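Local structure of hypothetical protein HI1011 (Haemophilus influenzae, 1YZY) at residues A[30-35]-A[44-49]; A[203-208]-A[224-229]; A[240-245]-A[372-377]. The protein catalyses the ATP-dependent phosphorylation of 3-oxo-tetronate to 3-oxo-tetronate 4-phosphate, as a member of the four-carbon acid sugar kinase family. One frame throughout, in Å; residues are numbered along the deposited sequence.

Contact 1: A[30-35]-A[44-49]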
ATOM      1  N   ASN A  30      -1.648   8.249  -5.397  1.00 23.63           N
ATOM      2  CA  ASN A  30      -1.038   7.326  -6.355  1.00 23.61           C
ATOM      3  C   ASN A  30      -0.396   8.172  -7.451  1.00 22.39           C
ATOM      4  O   ASN A  30      -1.080   8.679  -8.334  1.00 19.77           O
ATOM      5  CB  ASN A  30      -2.091   6.381  -6.939  1.00 26.67           C
ATOM      6  CG  ASN A  30      -2.836   5.596  -5.864  1.00 33.02           C
ATOM      7  OD1 ASN A  30      -2.237   5.090  -4.919  1.00 37.19           O
ATOM      8  ND2 ASN A  30      -4.153   5.490  -6.013  1.00 34.99           N
ATOM      9  N   GLY A  31       0.921   8.340  -7.368  1.00 23.99           N
ATOM     10  CA  GLY A  31       1.652   9.154  -8.327  1.00 21.82           C
ATOM     11  C   GLY A  31       1.737  10.566  -7.783  1.00 21.94           C
ATOM     12  O   GLY A  31       0.990  10.908  -6.870  1.00 25.37           O
ATOM     13  N   VAL A  32       2.668  11.376  -8.280  1.00 21.20           N
ATOM     14  CA  VAL A  32       2.790  12.757  -7.801  1.00 23.57           C
ATOM     15  C   VAL A  32       1.586  13.574  -8.277  1.00 22.02           C
ATOM     16  O   VAL A  32       1.324  13.659  -9.478  1.00 25.13           O
ATOM     17  CB  VAL A  32       4.087  13.436  -8.299  1.00 23.47           C
ATOM     18  CG1 VAL A  32       4.196  14.853  -7.732  1.00  9.94           C
ATOM     19  CG2 VAL A  32       5.291  12.616  -7.896  1.00 29.19           C
ATOM     20  N   PRO A  33       0.826  14.164  -7.335  1.00 28.19           N
ATOM     21  CA  PRO A  33      -0.363  14.977  -7.624  1.00 27.60           C
ATOM     22  C   PRO A  33      -0.067  16.299  -8.325  1.00 28.84           C
ATOM     23  O   PRO A  33       0.982  16.904  -8.097  1.00 26.51           O
ATOM     24  CB  PRO A  33      -0.952  15.218  -6.232  1.00 26.77           C
ATOM     25  CG  PRO A  33      -0.459  14.033  -5.440  1.00 25.59           C
ATOM     26  CD  PRO A  33       0.954  13.936  -5.886  1.00 25.43           C
ATOM     27  N   THR A  34      -0.983  16.727  -9.192  1.00 32.60           N
ATOM     28  CA  THR A  34      -0.832  17.992  -9.914  1.00 33.73           C
ATOM     29  C   THR A  34      -1.627  19.123  -9.255  1.00 35.17           C
ATOM     30  O   THR A  34      -1.474  20.292  -9.614  1.00 34.34           O
ATOM     31  CB  THR A  34      -1.221  17.868 -11.411  1.00 35.78           C
ATOM     32  OG1 THR A  34      -2.548  17.333 -11.537  1.00 40.13           O
ATOM     33  CG2 THR A  34      -0.236  16.961 -12.140  1.00 39.49           C
ATOM     34  N   GLN A  35      -2.456  18.762  -8.277  1.00 36.25           N
ATOM     35  CA  GLN A  35      -3.270  19.719  -7.525  1.00 35.83           C
ATOM     36  C   GLN A  35      -2.994  19.570  -6.020  1.00 35.04           C
ATOM     37  O   GLN A  35      -2.791  18.461  -5.519  1.00 33.06           O
ATOM     38  CB  GLN A  35      -4.771  19.497  -7.789  1.00 41.23           C
ATOM     39  CG  GLN A  35      -5.244  19.784  -9.218  1.00 53.04           C
ATOM     40  CD  GLN A  35      -5.161  21.260  -9.598  1.00 60.91           C
ATOM     41  OE1 GLN A  35      -4.719  21.605 -10.697  1.00 61.71           O
ATOM     42  NE2 GLN A  35      -5.613  22.135  -8.701  1.00 64.21           N
ATOM     43  N   ILE A  44       1.071  11.788   4.573  1.00 16.42           N
ATOM     44  CA  ILE A  44       0.706  11.658   3.174  1.00 15.75           C
ATOM     45  C   ILE A  44       1.724  10.729   2.544  1.00 16.58           C
ATOM     46  O   ILE A  44       2.922  10.964   2.648  1.00 14.71           O
ATOM     47  CB  ILE A  44       0.742  13.003   2.426  1.00 19.96           C
ATOM     48  CG1 ILE A  44      -0.176  14.020   3.107  1.00 19.57           C
ATOM     49  CG2 ILE A  44       0.298  12.799   0.977  1.00 14.41           C
ATOM     50  CD1 ILE A  44      -0.039  15.426   2.562  1.00 16.92           C
ATOM     51  N   VAL A  45       1.243   9.646   1.943  1.00  9.97           N
ATOM     52  CA  VAL A  45       2.092   8.672   1.279  1.00  9.49           C
ATOM     53  C   VAL A  45       1.944   8.787  -0.246  1.00 14.05           C
ATOM     54  O   VAL A  45       0.833   8.732  -0.762  1.00 18.73           O
ATOM     55  CB  VAL A  45       1.683   7.230   1.670  1.00  8.83           C
ATOM     56  CG1 VAL A  45       2.619   6.223   1.026  1.00  9.38           C
ATOM     57  CG2 VAL A  45       1.675   7.057   3.176  1.00  7.50           C
ATOM     58  N   ILE A  46       3.047   8.971  -0.963  1.00 15.16           N
ATOM     59  CA  ILE A  46       2.991   9.034  -2.425  1.00 16.24           C
ATOM     60  C   ILE A  46       3.548   7.736  -3.004  1.00 17.48           C
ATOM     61  O   ILE A  46       4.693   7.375  -2.765  1.00 18.85           O
ATOM     62  CB  ILE A  46       3.749  10.258  -3.009  1.00 17.67           C
ATOM     63  CG1 ILE A  46       3.023  11.546  -2.629  1.00 18.07           C
ATOM     64  CG2 ILE A  46       3.837  10.159  -4.545  1.00 10.83           C
ATOM     65  CD1 ILE A  46       3.666  12.788  -3.185  1.00 24.01           C
ATOM     66  N   SER A  47       2.686   7.010  -3.704  1.00 20.96           N
ATOM     67  CA  SER A  47       3.012   5.737  -4.336  1.00 20.39           C
ATOM     68  C   SER A  47       3.627   5.934  -5.724  1.00 23.32           C
ATOM     69  O   SER A  47       3.039   6.597  -6.589  1.00 17.22           O
ATOM     70  CB  SER A  47       1.736   4.884  -4.426  1.00 21.33           C
ATOM     71  OG  SER A  47       1.675   4.113  -5.614  1.00 32.54           O
ATOM     72  N   LEU A  48       4.822   5.379  -5.921  1.00 19.07           N
ATOM     73  CA  LEU A  48       5.527   5.476  -7.199  1.00 22.39           C
ATOM     74  C   LEU A  48       5.773   4.087  -7.785  1.00 22.70           C
ATOM     75  O   LEU A  48       5.297   3.079  -7.253  1.00 25.88           O
ATOM     76  CB  LEU A  48       6.866   6.204  -7.026  1.00 16.98           C
ATOM     77  CG  LEU A  48       6.912   7.637  -6.479  1.00 19.86           C
ATOM     78  CD1 LEU A  48       8.348   8.004  -6.129  1.00 20.51           C
ATOM     79  CD2 LEU A  48       6.341   8.628  -7.484  1.00 20.50           C
ATOM     80  N   LYS A  49       6.451   4.052  -8.928  1.00 20.38           N
ATOM     81  CA  LYS A  49       6.804   2.802  -9.601  1.00 27.82           C
ATOM     82  C   LYS A  49       8.319   2.888  -9.803  1.00 28.71           C
ATOM     83  O   LYS A  49       8.839   2.584 -10.879  1.00 26.62           O
ATOM     84  CB  LYS A  49       6.110   2.707 -10.971  1.00 33.92           C
ATOM     85  CG  LYS A  49       4.575   2.668 -10.955  1.00 39.38           C
ATOM     86  CD  LYS A  49       4.021   2.727 -12.387  1.00 46.33           C
ATOM     87  CE  LYS A  49       2.503   2.939 -12.433  1.00 44.61           C
ATOM     88  NZ  LYS A  49       1.715   1.718 -12.101  1.00 49.91           N
TER
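With chi1 at -178°, Val32 sets CG1 anti to its backbone N and leaves CG2 anti to the carbonyl carbon, the branch that meets Leu48. Leu48 answers with CG beside its own backbone N (chi1 -59°), a turn that carries the end of its side chain nearer to residues 30-35 than its first bond would suggest. Methyl meets methyl here: Val32 CG2 and Leu48 CD2 lie 4.1 Å apart, the two side chains crossing at a slant. The other half of the apolar patch belongs to Ile46, whose two branches find different partners. Its CG2 lies 3.8 Å from Gly31 O, against the backbone, while Ile46 CD1 reaches the proline ring at Pro33 CD, 4.0 Å away.

Beside this patch Asn30 forms a parallel beta bridge with Ser47, CA to CA 4.8 Å, just where strand 26-30 ends. Gly31 N donates to Ser47 O at 2.9 Å; the donor lies in the carbonyl plane, but the N-H...O angle of 133° shows a distinctly bent bond. Gly31 has a positive phi, at which a side chain would press on the carbonyl oxygen of Asn30. On the sheet face that carries Asn30 and Ser47, Asn30 OD1 comes no nearer than 4.0 Å to Ser47 CB. Phe9 of helix 9-20 covers both residues, whereas Trp68 of helix 55-71 packs on Pro33 and Ile46.

Chemically, one bent backbone bond, Gly31 N to Ser47 O, continues the pairing that Val45 makes with Val27 and Met29, and beyond it the departing loop is held by van der Waals contacts of Val32 and Pro33. Across the two segments the attachment is therefore mainly apolar, without a side-chain hydrogen bond or ion pair.

Contact 2: A[203-208]-A[224-229]; sequences QLEVLA and GAYMAA
The Tyr226 ring lies against the backbone and first side-chain carbons of Leu204 and Glu205. Leu204 CB approaches Tyr226 CD1 obliquely to 3.6 Å, while Glu205 N stands over one face of the ring. On the other side of CG, Glu205 CB is 3.8 Å from Tyr226 CD2; the glutamate then runs on extended, its carboxylate plane turned 36° from the ring.

One turn further along helix 202-210, Ala208 supplies a small methyl that lets the backbones come close. Its CB lies 3.6 Å from Tyr226 O and 3.8 Å from Tyr226 CB, and Met227 CG flanks the same methyl at 4.2 Å.

Tyr226 reaches across because its CG is anti to the carbonyl carbon (chi1 -81°), and its OH is hydrogen-bonded to Asn201 ND2, just ahead of helix 202-210. Ring and hydroxyl thus engage the same end of that helix. Farther out, Phe18 and Leu19 of helix 9-20 pack on Ala225 and Ala228.

The short helical segments pass 8.4 Å apart with a crossing angle of -62°, a close helix-helix packing between the helices before and after strand 216-219 in the alpha/beta sugar-binding N-terminal domain.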
ATOM      1  N   GLN A 203      13.199  -2.933  19.371  1.00 15.68           N
ATOM      2  CA  GLN A 203      14.338  -2.225  18.788  1.00 17.13           C
ATOM      3  C   GLN A 203      13.878  -1.125  17.820  1.00 17.65           C
ATOM      4  O   GLN A 203      14.594  -0.147  17.608  1.00 14.30           O
ATOM      5  CB  GLN A 203      15.279  -3.189  18.058  1.00 15.23           C
ATOM      6  CG  GLN A 203      16.365  -3.807  18.919  1.00 13.84           C
ATOM      7  CD  GLN A 203      15.960  -5.138  19.513  1.00 18.24           C
ATOM      8  OE1 GLN A 203      15.565  -5.218  20.674  1.00 19.52           O
ATOM      9  NE2 GLN A 203      16.104  -6.202  18.734  1.00 10.70           N
ATOM     10  N   LEU A 204      12.718  -1.321  17.188  1.00 14.73           N
ATOM     11  CA  LEU A 204      12.160  -0.336  16.248  1.00 16.32           C
ATOM     12  C   LEU A 204      11.525   0.795  17.031  1.00 13.49           C
ATOM     13  O   LEU A 204      11.478   1.946  16.577  1.00 11.88           O
ATOM     14  CB  LEU A 204      11.130  -0.987  15.311  1.00 13.24           C
ATOM     15  CG  LEU A 204      11.701  -2.035  14.356  1.00 13.98           C
ATOM     16  CD1 LEU A 204      10.577  -2.800  13.699  1.00 13.16           C
ATOM     17  CD2 LEU A 204      12.621  -1.365  13.316  1.00 15.15           C
ATOM     18  N   GLU A 205      11.035   0.443  18.215  1.00 13.68           N
ATOM     19  CA  GLU A 205      10.416   1.386  19.133  1.00 18.46           C
ATOM     20  C   GLU A 205      11.498   2.351  19.659  1.00 16.87           C
ATOM     21  O   GLU A 205      11.248   3.547  19.855  1.00 19.57           O
ATOM     22  CB  GLU A 205       9.776   0.590  20.269  1.00 24.30           C
ATOM     23  CG  GLU A 205       8.900   1.370  21.232  1.00 34.55           C
ATOM     24  CD  GLU A 205       8.084   0.452  22.138  1.00 41.88           C
ATOM     25  OE1 GLU A 205       7.151   0.950  22.803  1.00 48.12           O
ATOM     26  OE2 GLU A 205       8.361  -0.769  22.175  1.00 43.43           O
ATOM     27  N   VAL A 206      12.689   1.812  19.905  1.00 19.06           N
ATOM     28  CA  VAL A 206      13.833   2.598  20.375  1.00 14.93           C
ATOM     29  C   VAL A 206      14.301   3.524  19.251  1.00 12.56           C
ATOM     30  O   VAL A 206      14.519   4.716  19.469  1.00 13.24           O
ATOM     31  CB  VAL A 206      15.012   1.668  20.794  1.00 20.51           C
ATOM     32  CG1 VAL A 206      16.286   2.479  21.029  1.00 16.59           C
ATOM     33  CG2 VAL A 206      14.648   0.892  22.058  1.00 17.32           C
ATOM     34  N   LEU A 207      14.502   2.951  18.063  1.00  9.86           N
ATOM     35  CA  LEU A 207      14.934   3.707  16.886  1.00 14.91           C
ATOM     36  C   LEU A 207      13.942   4.823  16.579  1.00 12.60           C
ATOM     37  O   LEU A 207      14.339   5.960  16.344  1.00 14.58           O
ATOM     38  CB  LEU A 207      15.081   2.785  15.666  1.00 15.60           C
ATOM     39  CG  LEU A 207      15.633   3.449  14.393  1.00 15.51           C
ATOM     40  CD1 LEU A 207      16.941   4.162  14.701  1.00 16.52           C
ATOM     41  CD2 LEU A 207      15.847   2.417  13.304  1.00 18.53           C
ATOM     42  N   ALA A 208      12.654   4.488  16.595  1.00 16.23           N
ATOM     43  CA  ALA A 208      11.589   5.458  16.338  1.00 19.67           C
ATOM     44  C   ALA A 208      11.772   6.706  17.190  1.00 18.96           C
ATOM     45  O   ALA A 208      11.586   7.834  16.719  1.00 22.35           O
ATOM     46  CB  ALA A 208      10.235   4.833  16.625  1.00 17.11           C
ATOM     47  N   GLY A 224       8.316   2.922  10.191  1.00 14.91           N
ATOM     48  CA  GLY A 224       7.236   3.868   9.975  1.00 14.28           C
ATOM     49  C   GLY A 224       6.099   3.654  10.942  1.00 16.17           C
ATOM     50  O   GLY A 224       5.486   4.622  11.389  1.00 15.41           O
ATOM     51  N   ALA A 225       5.797   2.383  11.215  1.00 14.61           N
ATOM     52  CA  ALA A 225       4.737   1.986  12.147  1.00 15.11           C
ATOM     53  C   ALA A 225       5.013   2.498  13.558  1.00 17.06           C
ATOM     54  O   ALA A 225       4.122   3.037  14.225  1.00 16.30           O
ATOM     55  CB  ALA A 225       4.615   0.484  12.169  1.00 14.79           C
ATOM     56  N   TYR A 226       6.244   2.303  14.023  1.00 18.35           N
ATOM     57  CA  TYR A 226       6.620   2.749  15.352  1.00 15.80           C
ATOM     58  C   TYR A 226       6.744   4.249  15.461  1.00 15.01           C
ATOM     59  O   TYR A 226       6.616   4.805  16.556  1.00 15.73           O
ATOM     60  CB  TYR A 226       7.867   2.015  15.843  1.00 15.76           C
ATOM     61  CG  TYR A 226       7.498   0.652  16.373  1.00 19.00           C
ATOM     62  CD1 TYR A 226       7.552  -0.472  15.558  1.00 18.30           C
ATOM     63  CD2 TYR A 226       6.985   0.508  17.657  1.00 14.37           C
ATOM     64  CE1 TYR A 226       7.095  -1.710  16.008  1.00 18.44           C
ATOM     65  CE2 TYR A 226       6.520  -0.721  18.112  1.00 15.47           C
ATOM     66  CZ  TYR A 226       6.577  -1.824  17.286  1.00 15.92           C
ATOM     67  OH  TYR A 226       6.106  -3.040  17.739  1.00 21.04           O
ATOM     68  N   MET A 227       6.999   4.904  14.330  1.00 14.88           N
ATOM     69  CA  MET A 227       7.078   6.364  14.296  1.00 18.11           C
ATOM     70  C   MET A 227       5.663   6.934  14.425  1.00 19.52           C
ATOM     71  O   MET A 227       5.461   8.005  14.991  1.00 24.02           O
ATOM     72  CB  MET A 227       7.717   6.839  12.993  1.00 21.68           C
ATOM     73  CG  MET A 227       9.169   6.448  12.853  1.00 22.07           C
ATOM     74  SD  MET A 227       9.890   7.148  11.377  1.00 18.78           S
ATOM     75  CE  MET A 227      10.150   8.824  11.915  1.00 17.94           C
ATOM     76  N   ALA A 228       4.698   6.242  13.833  1.00 18.55           N
ATOM     77  CA  ALA A 228       3.296   6.635  13.912  1.00 19.07           C
ATOM     78  C   ALA A 228       2.821   6.432  15.357  1.00 21.70           C
ATOM     79  O   ALA A 228       2.188   7.308  15.937  1.00 19.61           O
ATOM     80  CB  ALA A 228       2.467   5.781  12.965  1.00 17.33           C
ATOM     81  N   ALA A 229       3.146   5.274  15.931  1.00 20.87           N
ATOM     82  CA  ALA A 229       2.762   4.965  17.309  1.00 25.58           C
ATOM     83  C   ALA A 229       3.336   5.977  18.293  1.00 21.16           C
ATOM     84  O   ALA A 229       2.698   6.296  19.294  1.00 24.33           O
ATOM     85  CB  ALA A 229       3.193   3.542  17.693  1.00 22.24           C
TER

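Contact 3: A[240-245]-A[372-377]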
ATOM      1  N   ALA A 240     -10.652   5.060  13.143  1.00 23.05           N
ATOM      2  CA  ALA A 240     -10.456   5.402  11.742  1.00 24.85           C
ATOM      3  C   ALA A 240     -11.862   5.393  11.135  1.00 20.86           C
ATOM      4  O   ALA A 240     -12.706   4.574  11.516  1.00 16.50           O
ATOM      5  CB  ALA A 240      -9.561   4.380  11.064  1.00 21.72           C
ATOM      6  N   PHE A 241     -12.114   6.322  10.220  1.00 23.13           N
ATOM      7  CA  PHE A 241     -13.423   6.453   9.592  1.00 17.17           C
ATOM      8  C   PHE A 241     -13.942   5.244   8.824  1.00 21.13           C
ATOM      9  O   PHE A 241     -13.183   4.362   8.409  1.00 20.41           O
ATOM     10  CB  PHE A 241     -13.446   7.682   8.671  1.00 12.72           C
ATOM     11  CG  PHE A 241     -12.685   7.500   7.374  1.00 13.95           C
ATOM     12  CD1 PHE A 241     -13.272   6.849   6.284  1.00 17.04           C
ATOM     13  CD2 PHE A 241     -11.387   7.989   7.237  1.00 15.53           C
ATOM     14  CE1 PHE A 241     -12.582   6.687   5.080  1.00 22.89           C
ATOM     15  CE2 PHE A 241     -10.688   7.835   6.039  1.00 15.66           C
ATOM     16  CZ  PHE A 241     -11.290   7.181   4.957  1.00 14.43           C
ATOM     17  N   THR A 242     -15.256   5.231   8.639  1.00 21.34           N
ATOM     18  CA  THR A 242     -15.974   4.212   7.870  1.00 22.27           C
ATOM     19  C   THR A 242     -16.989   4.996   7.004  1.00 23.07           C
ATOM     20  O   THR A 242     -17.135   6.212   7.152  1.00 17.65           O
ATOM     21  CB  THR A 242     -16.699   3.149   8.774  1.00 23.37           C
ATOM     22  OG1 THR A 242     -17.494   3.789   9.782  1.00 28.83           O
ATOM     23  CG2 THR A 242     -15.699   2.236   9.429  1.00 25.03           C
ATOM     24  N   PRO A 243     -17.618   4.341   6.019  1.00 23.76           N
ATOM     25  CA  PRO A 243     -18.577   5.096   5.214  1.00 25.59           C
ATOM     26  C   PRO A 243     -19.785   5.540   6.029  1.00 28.40           C
ATOM     27  O   PRO A 243     -20.188   4.861   6.974  1.00 26.15           O
ATOM     28  CB  PRO A 243     -19.005   4.075   4.159  1.00 21.39           C
ATOM     29  CG  PRO A 243     -17.817   3.207   4.021  1.00 20.79           C
ATOM     30  CD  PRO A 243     -17.421   2.997   5.455  1.00 23.08           C
ATOM     31  N   THR A 244     -20.315   6.711   5.708  1.00 34.09           N
ATOM     32  CA  THR A 244     -21.512   7.191   6.380  1.00 46.10           C
ATOM     33  C   THR A 244     -22.682   6.573   5.616  1.00 46.52           C
ATOM     34  O   THR A 244     -22.507   6.112   4.485  1.00 48.46           O
ATOM     35  CB  THR A 244     -21.616   8.733   6.358  1.00 53.04           C
ATOM     36  OG1 THR A 244     -20.977   9.253   5.181  1.00 55.59           O
ATOM     37  CG2 THR A 244     -20.978   9.330   7.615  1.00 57.23           C
ATOM     38  N   LYS A 245     -23.856   6.517   6.243  1.00 46.63           N
ATOM     39  CA  LYS A 245     -25.033   5.938   5.593  1.00 48.73           C
ATOM     40  C   LYS A 245     -25.301   6.510   4.202  1.00 45.54           C
ATOM     41  O   LYS A 245     -25.480   7.723   4.034  1.00 46.74           O
ATOM     42  CB  LYS A 245     -26.275   6.090   6.475  1.00 55.14           C
ATOM     43  CG  LYS A 245     -26.608   4.853   7.309  1.00 65.86           C
ATOM     44  CD  LYS A 245     -27.683   3.982   6.654  1.00 69.13           C
ATOM     45  CE  LYS A 245     -27.263   3.448   5.288  1.00 73.00           C
ATOM     46  NZ  LYS A 245     -26.007   2.644   5.333  1.00 75.35           N
ATOM     47  N   ILE A 372      -7.021   7.039   4.072  1.00 24.47           N
ATOM     48  CA  ILE A 372      -7.127   5.665   4.562  1.00 17.81           C
ATOM     49  C   ILE A 372      -7.921   5.559   5.869  1.00 16.91           C
ATOM     50  O   ILE A 372      -7.672   6.305   6.834  1.00 16.48           O
ATOM     51  CB  ILE A 372      -5.695   5.126   4.766  1.00 19.58           C
ATOM     52  CG1 ILE A 372      -4.801   5.540   3.592  1.00 18.61           C
ATOM     53  CG2 ILE A 372      -5.727   3.603   4.893  1.00 10.71           C
ATOM     54  CD1 ILE A 372      -4.976   4.701   2.343  1.00 20.26           C
ATOM     55  N   GLY A 373      -8.888   4.643   5.875  1.00 20.45           N
ATOM     56  CA  GLY A 373      -9.745   4.448   7.028  1.00 14.88           C
ATOM     57  C   GLY A 373      -9.665   3.095   7.702  1.00 19.92           C
ATOM     58  O   GLY A 373      -8.726   2.329   7.485  1.00 17.44           O
ATOM     59  N   LYS A 374     -10.694   2.789   8.488  1.00 18.87           N
ATOM     60  CA  LYS A 374     -10.764   1.547   9.253  1.00 24.48           C
ATOM     61  C   LYS A 374     -10.547   0.269   8.463  1.00 22.22           C
ATOM     62  O   LYS A 374     -11.089   0.086   7.377  1.00 24.33           O
ATOM     63  CB  LYS A 374     -12.076   1.478  10.022  1.00 23.45           C
ATOM     64  CG  LYS A 374     -12.008   0.676  11.301  1.00 30.40           C
ATOM     65  CD  LYS A 374     -13.082   1.160  12.244  1.00 31.16           C
ATOM     66  CE  LYS A 374     -13.187   0.292  13.469  1.00 38.85           C
ATOM     67  NZ  LYS A 374     -14.366   0.714  14.273  1.00 35.91           N
ATOM     68  N   GLN A 375      -9.759  -0.623   9.049  1.00 21.54           N
ATOM     69  CA  GLN A 375      -9.420  -1.896   8.442  1.00 25.94           C
ATOM     70  C   GLN A 375     -10.559  -2.912   8.502  1.00 26.93           C
ATOM     71  O   GLN A 375     -10.985  -3.321   9.583  1.00 24.58           O
ATOM     72  CB  GLN A 375      -8.163  -2.460   9.115  1.00 23.42           C
ATOM     73  CG  GLN A 375      -7.651  -3.772   8.540  1.00 24.52           C
ATOM     74  CD  GLN A 375      -6.300  -4.184   9.116  1.00 24.56           C
ATOM     75  OE1 GLN A 375      -5.274  -3.569   8.831  1.00 22.32           O
ATOM     76  NE2 GLN A 375      -6.299  -5.235   9.920  1.00 18.10           N
ATOM     77  N   ILE A 376     -11.061  -3.287   7.330  1.00 26.84           N
ATOM     78  CA  ILE A 376     -12.133  -4.269   7.207  1.00 26.65           C
ATOM     79  C   ILE A 376     -11.513  -5.644   7.408  1.00 29.00           C
ATOM     80  O   ILE A 376     -12.080  -6.514   8.068  1.00 32.62           O
ATOM     81  CB  ILE A 376     -12.779  -4.218   5.797  1.00 19.93           C
ATOM     82  CG1 ILE A 376     -13.438  -2.862   5.568  1.00 26.85           C
ATOM     83  CG2 ILE A 376     -13.798  -5.328   5.632  1.00 20.60           C
ATOM     84  CD1 ILE A 376     -13.895  -2.663   4.152  1.00 30.20           C
ATOM     85  N   ALA A 377     -10.360  -5.836   6.782  1.00 26.90           N
ATOM     86  CA  ALA A 377      -9.603  -7.077   6.859  1.00 26.51           C
ATOM     87  C   ALA A 377      -8.147  -6.701   6.576  1.00 28.11           C
ATOM     88  O   ALA A 377      -7.875  -5.614   6.056  1.00 31.56           O
ATOM     89  CB  ALA A 377     -10.115  -8.079   5.823  1.00 20.17           C
TER
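Strand 369-375, from the nucleotide-binding part of the sequence, is met here by the linker that runs from helix 221-232 to strand 248-252. The linker has no regular structure of its own, yet it pairs once with the strand: Lys374 N donates to Phe241 O at 2.9 Å, nearly straight at 165° and in the carbonyl plane.

The Phe241 ring bends back to cover Gly373, whose CA sits 3.8 Å from the ring centroid and 16° off its normal, a CH-pi contact over the face. A chi1 of 74° puts Phe241 CG between its backbone N and carbonyl carbon, which returns the ring to the strand although the first side-chain bond points away. Ala240 presses its methyl on the backbone, with CB 3.2 Å from Lys374 N. Thr242 CG2 lies 3.7 Å from Lys374 CB, the two side chains running alongside each other, and the extended lysine ends in a weak hydrogen bond from NZ to Thr238 O. Farther out, Phe391 and Lys384 pack on Phe241.

Gly373, without a side chain, leaves room for Phe241 O beside the strand, and its CA lies against the ring face. The directional backbone bond thus sets the position of the linker along the strand, while the Phe241 face, the Ala240 methyl and the aliphatic part of Lys374 add undirected apolar contact.

Contacts 1 and 3 reach the same run of strands: strand 43-47 neighbours 26-30, which in turn neighbours 369-375, and Ile372 is joined to Thr26 by backbone hydrogen bonding. Their centres are 22 Å apart, their nearest atoms about 7 Å. Contacts 1 and 2 both lie in the sugar-binding N-terminal domain, with centres 24 Å apart; helix 9-20 touches both, through Phe9 and Ala12 at contact 1 and Phe18 and Leu19 at contact 2. Contact 3 involves the linker that follows helix 221-232, the second helix of contact 2, 24 Å away between contact centres. None of the three lies at the ATP site inferred by similarity around Ser254, Gly354-Thr357 and Gly397.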